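Local coordinates for Ro sixty-related protein, RSR (Deinococcus radiodurans, PDB 2NVO), which binds several small RNAs that accumulate during recovery from UV irradiation and contributes to the resistance of the bacterium to ultraviolet light, at residues G270-L275 with G311-L316; R322-Q327 with G382-T387. All coordinates share one frame; numbering follows the deposited sequence.

Interaction 1 of 2, residues G270-L275 with G311-L316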
loop_
_atom_site.group_PDB
_atom_site.type_symbol
_atom_site.label_atom_id
_atom_site.label_comp_id
_atom_site.label_asym_id
_atom_site.label_seq_id
_atom_site.Cartn_x
_atom_site.Cartn_y
_atom_site.Cartn_z
ATOM N N GLY A 270 7.655 -15.996 1.925
ATOM C CA GLY A 270 8.719 -15.037 2.143
ATOM C C GLY A 270 8.595 -14.240 3.429
ATOM O O GLY A 270 7.809 -14.572 4.324
ATOM N N LEU A 271 9.386 -13.174 3.505
ATOM C CA LEU A 271 9.529 -12.377 4.717
ATOM C C LEU A 271 8.295 -11.533 5.031
ATOM O O LEU A 271 7.890 -11.414 6.188
ATOM C CB LEU A 271 10.771 -11.490 4.600
ATOM C CG LEU A 271 11.230 -10.713 5.831
ATOM C CD1 LEU A 271 11.137 -11.547 7.109
ATOM C CD2 LEU A 271 12.650 -10.212 5.604
ATOM N N THR A 272 7.705 -10.942 4.004
ATOM C CA THR A 272 6.498 -10.150 4.189
ATOM C C THR A 272 5.420 -10.970 4.889
ATOM O O THR A 272 4.854 -10.534 5.893
ATOM C CB THR A 272 5.975 -9.628 2.851
ATOM O OG1 THR A 272 7.055 -9.017 2.130
ATOM C CG2 THR A 272 4.869 -8.606 3.079
ATOM N N TRP A 273 5.165 -12.168 4.365
ATOM C CA TRP A 273 4.227 -13.108 4.970
ATOM C C TRP A 273 4.590 -13.350 6.420
ATOM O O TRP A 273 3.739 -13.292 7.318
ATOM C CB TRP A 273 4.237 -14.451 4.219
ATOM C CG TRP A 273 3.217 -15.436 4.741
ATOM C CD1 TRP A 273 1.938 -15.609 4.281
ATOM C CD2 TRP A 273 3.374 -16.364 5.828
ATOM N NE1 TRP A 273 1.299 -16.585 5.008
ATOM C CE2 TRP A 273 2.157 -17.065 5.961
ATOM C CE3 TRP A 273 4.429 -16.677 6.692
ATOM C CZ2 TRP A 273 1.963 -18.050 6.929
ATOM C CZ3 TRP A 273 4.235 -17.655 7.652
ATOM C CH2 TRP A 273 3.010 -18.330 7.764
ATOM N N LEU A 274 5.871 -13.641 6.640
ATOM C CA LEU A 274 6.371 -13.947 7.970
ATOM C C LEU A 274 6.103 -12.799 8.940
ATOM O O LEU A 274 5.699 -13.014 10.088
ATOM C CB LEU A 274 7.870 -14.258 7.910
ATOM C CG LEU A 274 8.423 -14.726 9.253
ATOM C CD1 LEU A 274 7.601 -15.896 9.760
ATOM C CD2 LEU A 274 9.903 -15.093 9.170
ATOM N N LEU A 275 6.338 -11.577 8.474
ATOM C CA LEU A 275 6.137 -10.400 9.314
ATOM C C LEU A 275 4.694 -10.283 9.809
ATOM O O LEU A 275 4.454 -10.037 10.995
ATOM C CB LEU A 275 6.569 -9.137 8.578
ATOM C CG LEU A 275 8.086 -9.000 8.507
ATOM C CD1 LEU A 275 8.496 -7.900 7.528
ATOM C CD2 LEU A 275 8.629 -8.742 9.886
ATOM N N GLY A 311 12.805 -8.186 -0.341
ATOM C CA GLY A 311 11.415 -8.035 0.045
ATOM C C GLY A 311 11.029 -6.574 0.201
ATOM O O GLY A 311 9.864 -6.257 0.455
ATOM N N ARG A 312 12.008 -5.683 0.066
ATOM C CA ARG A 312 11.750 -4.248 0.153
ATOM C C ARG A 312 11.010 -3.867 1.441
ATOM O O ARG A 312 10.050 -3.094 1.413
ATOM C CB ARG A 312 10.954 -3.778 -1.070
ATOM C CG ARG A 312 11.664 -4.020 -2.400
ATOM C CD ARG A 312 11.080 -3.160 -3.518
ATOM N NE ARG A 312 10.088 -3.862 -4.333
ATOM C CZ ARG A 312 8.775 -3.841 -4.113
ATOM N NH1 ARG A 312 8.274 -3.162 -3.088
ATOM N NH2 ARG A 312 7.958 -4.505 -4.921
ATOM N N ILE A 313 11.462 -4.417 2.563
ATOM C CA ILE A 313 10.832 -4.145 3.853
ATOM C C ILE A 313 11.169 -2.735 4.314
ATOM O O ILE A 313 12.341 -2.350 4.382
ATOM C CB ILE A 313 11.248 -5.173 4.936
ATOM C CG1 ILE A 313 10.915 -6.598 4.475
ATOM C CG2 ILE A 313 10.550 -4.885 6.254
ATOM C CD1 ILE A 313 9.528 -6.756 3.928
ATOM N N HIS A 314 10.128 -1.959 4.598
ATOM C CA HIS A 314 10.293 -0.594 5.049
ATOM C C HIS A 314 10.452 -0.668 6.559
ATOM O O HIS A 314 9.919 -1.571 7.178
ATOM C CB HIS A 314 9.053 0.211 4.676
ATOM C CG HIS A 314 9.198 1.683 4.893
ATOM N ND1 HIS A 314 8.962 2.278 6.111
ATOM C CD2 HIS A 314 9.549 2.677 4.045
ATOM C CE1 HIS A 314 9.147 3.582 6.001
ATOM N NE2 HIS A 314 9.513 3.848 4.763
ATOM N N PRO A 315 11.207 0.261 7.153
ATOM C CA PRO A 315 11.357 0.206 8.608
ATOM C C PRO A 315 10.001 0.175 9.349
ATOM O O PRO A 315 9.874 -0.549 10.326
ATOM C CB PRO A 315 12.163 1.472 8.927
ATOM C CG PRO A 315 12.910 1.769 7.656
ATOM C CD PRO A 315 11.979 1.359 6.547
ATOM N N LEU A 316 9.015 0.938 8.881
ATOM C CA LEU A 316 7.670 0.916 9.470
ATOM C C LEU A 316 6.974 -0.449 9.351
ATOM O O LEU A 316 6.113 -0.788 10.163
ATOM C CB LEU A 316 6.797 2.005 8.845
ATOM C CG LEU A 316 7.185 3.414 9.270
ATOM C CD1 LEU A 316 6.302 4.429 8.551
ATOM C CD2 LEU A 316 7.051 3.536 10.785
#

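Interaction 2 of 2, residues R322-Q327 with G382-T387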
loop_
_atom_site.group_PDB
_atom_site.type_symbol
_atom_site.label_atom_id
_atom_site.label_comp_id
_atom_site.label_asym_id
_atom_site.label_seq_id
_atom_site.Cartn_x
_atom_site.Cartn_y
_atom_site.Cartn_z
ATOM N N ARG A 322 6.421 -5.737 14.853
ATOM C CA ARG A 322 6.802 -5.846 16.246
ATOM C C ARG A 322 5.653 -5.476 17.182
ATOM O O ARG A 322 5.352 -6.200 18.125
ATOM C CB ARG A 322 7.995 -4.958 16.577
ATOM C CG ARG A 322 8.286 -4.952 18.063
ATOM C CD ARG A 322 9.666 -4.484 18.389
ATOM N NE ARG A 322 9.867 -3.058 18.152
ATOM C CZ ARG A 322 9.372 -2.082 18.913
ATOM N NH1 ARG A 322 8.610 -2.366 19.959
ATOM N NH2 ARG A 322 9.654 -0.816 18.626
ATOM N N LEU A 323 5.012 -4.344 16.919
ATOM C CA LEU A 323 3.931 -3.876 17.789
ATOM C C LEU A 323 2.773 -4.865 17.743
ATOM O O LEU A 323 2.248 -5.230 18.769
ATOM C CB LEU A 323 3.461 -2.471 17.376
ATOM C CG LEU A 323 4.511 -1.357 17.535
ATOM C CD1 LEU A 323 4.104 -0.042 16.834
ATOM C CD2 LEU A 323 4.828 -1.109 18.990
ATOM N N VAL A 324 2.379 -5.287 16.549
ATOM C CA VAL A 324 1.274 -6.247 16.391
ATOM C C VAL A 324 1.575 -7.541 17.142
ATOM O O VAL A 324 0.743 -8.065 17.901
ATOM C CB VAL A 324 1.014 -6.578 14.913
ATOM C CG1 VAL A 324 0.053 -7.775 14.791
ATOM C CG2 VAL A 324 0.434 -5.371 14.190
ATOM N N TYR A 325 2.788 -8.049 16.934
ATOM C CA TYR A 325 3.209 -9.292 17.554
ATOM C C TYR A 325 3.315 -9.190 19.068
ATOM O O TYR A 325 2.921 -10.104 19.783
ATOM C CB TYR A 325 4.550 -9.757 16.945
ATOM C CG TYR A 325 5.122 -10.997 17.589
ATOM C CD1 TYR A 325 4.437 -12.205 17.543
ATOM C CD2 TYR A 325 6.350 -10.960 18.246
ATOM C CE1 TYR A 325 4.965 -13.351 18.149
ATOM C CE2 TYR A 325 6.876 -12.082 18.847
ATOM C CZ TYR A 325 6.183 -13.274 18.794
ATOM O OH TYR A 325 6.715 -14.385 19.393
ATOM N N ALA A 326 3.834 -8.074 19.567
ATOM C CA ALA A 326 4.099 -7.958 20.993
ATOM C C ALA A 326 2.819 -7.892 21.819
ATOM O O ALA A 326 2.859 -8.059 23.037
ATOM C CB ALA A 326 4.999 -6.759 21.294
ATOM N N GLN A 327 1.691 -7.671 21.153
ATOM C CA GLN A 327 0.403 -7.587 21.837
ATOM C C GLN A 327 -0.014 -8.944 22.389
ATOM O O GLN A 327 -0.643 -9.029 23.456
ATOM C CB GLN A 327 -0.680 -7.073 20.886
ATOM C CG GLN A 327 -0.654 -5.581 20.693
ATOM C CD GLN A 327 -0.969 -4.854 21.978
ATOM O OE1 GLN A 327 -1.801 -5.307 22.762
ATOM N NE2 GLN A 327 -0.295 -3.736 22.214
ATOM N N GLY A 382 -4.236 1.868 12.544
ATOM C CA GLY A 382 -4.797 0.744 13.268
ATOM C C GLY A 382 -3.768 -0.156 13.933
ATOM O O GLY A 382 -4.105 -1.243 14.393
ATOM N N VAL A 383 -2.513 0.291 14.000
ATOM C CA VAL A 383 -1.463 -0.513 14.616
ATOM C C VAL A 383 -1.400 -0.277 16.114
ATOM O O VAL A 383 -1.103 0.820 16.545
ATOM C CB VAL A 383 -0.088 -0.229 13.959
ATOM C CG1 VAL A 383 1.021 -1.015 14.667
ATOM C CG2 VAL A 383 -0.154 -0.578 12.473
ATOM N N PRO A 384 -1.680 -1.317 16.919
ATOM C CA PRO A 384 -1.782 -1.121 18.369
ATOM C C PRO A 384 -0.483 -0.583 18.957
ATOM O O PRO A 384 0.561 -1.208 18.804
ATOM C CB PRO A 384 -2.026 -2.541 18.891
ATOM C CG PRO A 384 -1.387 -3.414 17.845
ATOM C CD PRO A 384 -1.774 -2.749 16.566
ATOM N N GLY A 385 -0.542 0.557 19.628
ATOM C CA GLY A 385 0.644 1.128 20.226
ATOM C C GLY A 385 1.465 2.015 19.305
ATOM O O GLY A 385 2.415 2.646 19.762
ATOM N N LEU A 386 1.128 2.088 18.023
ATOM C CA LEU A 386 1.908 2.962 17.131
ATOM C C LEU A 386 1.396 4.402 17.310
ATOM O O LEU A 386 0.523 4.838 16.590
ATOM C CB LEU A 386 1.784 2.540 15.664
ATOM C CG LEU A 386 2.605 3.386 14.661
ATOM C CD1 LEU A 386 4.060 3.416 15.046
ATOM C CD2 LEU A 386 2.453 2.869 13.229
ATOM N N THR A 387 1.909 5.100 18.305
ATOM C CA THR A 387 1.445 6.465 18.581
ATOM C C THR A 387 1.887 7.446 17.497
ATOM O O THR A 387 2.858 7.208 16.811
ATOM C CB THR A 387 1.936 6.963 19.930
ATOM O OG1 THR A 387 3.364 7.099 19.928
ATOM C CG2 THR A 387 1.493 6.003 21.049
#

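Interaction 1 of 2, residues G270-L275 with G311-L316
Leu275 N donates to Leu271 O at 2.8 Å in the first turn of helix 271-283, and this helical spacing carries the side chains of both leucines toward Ile313. Leu275 and Ile313 approach tip to tip: Leu275 CD1 lies 3.9 Å from Ile313 CG2 and touches Ile313 CD1 as well, so that one methyl rests between two branches of the isoleucine. Ile313 CG1 stands anti to its own carbonyl carbon (chi1 -57°), which sends the CG1-CD1 branch toward helix 271-283. Leu271 crosses this branch obliquely, with Leu271 CD2 4.2 Å from Ile313 CG1. Thr272 runs past in the opposite direction at the more exposed side, its OG1 3.8 Å from Ile313 CD1. Within the helical-repeat horseshoe of the TROVE domain, Ile313 belongs to the short connector between helices 305-310 and 315-326. The connector starts with a Schellman motif, in which Arg312 takes positive phi, with its CB directed away from residues 270-275, and it finishes at the N-cap His314. There His314 ND1 accepts from Leu316 N at 3.1 Å, the donor tilted 17° from the imidazole plane, while His314 N bonds separately to Asp317 OD2. Leu302 of helix 292-302 also packs against Leu271 and Leu275, tying this pair to the preceding helix.

Interaction 2 of 2, residues R322-Q327 with G382-T387
The loop Val383-Leu386 makes a type II beta turn, closed by Leu386 N to Val383 O at 3.0 Å, that rests on the C-terminal part of helix 315-326, with the CA atoms of Val324 and Pro384 6.3 Å apart. Leu323 CB lies 3.5 Å from Pro384 O, and Leu323 CD1 reaches Leu386 CB at 3.7 Å and Val383 CG1 at 3.9 Å. The side chains of Leu323 and Leu386 cross at about a right angle. The Pro384 ring is received by two residues of the helical segment: Val324 CG2 lies near Pro384 CD, and Gln327 CG comes within 3.7 Å of Pro384 CG. A bend at chi2 (-65°) folds Gln327 back, laying its aliphatic part and NE2 alongside the ring. Gly385, at phi 87°, supplies the positive-phi corner of the turn, and Asp379 OD1 holds its backbone N. Val383 and Leu386 extend the packing along the same helix to Lys320 and Leu319, while Tyr325, its CB directed away from the turn, packs on Val343 and Val344 of helix 341-354; the loop, which lies between strand 364-369 and helix 388-402 in the chain, thus sets the VWFA-like domain against helix 315-326 of the TROVE horseshoe.

Both segment pairs include part of helix 315-326, but interaction 1 is made by the connector before it, chiefly Ile313, whereas interaction 2 uses residues at its C-terminal end. Their centres lie 16 Å apart, and their nearest atoms, about 5 Å apart, do not touch. Each is partly buried and has no hydrogen bond across its segments. Interaction 1 is the smaller (161 Å² against 280 Å²) and packs leucines and an isoleucine, with a threonine at the exposed margin, inside the TROVE domain. Interaction 2 instead sets a helix face against a proline-glycine turn, bringing main-chain atoms and a ring into the packing. The helix meets the closing VWFA-like domain at both ends, through helix 388-402 near its start and the 382-387 loop near its end.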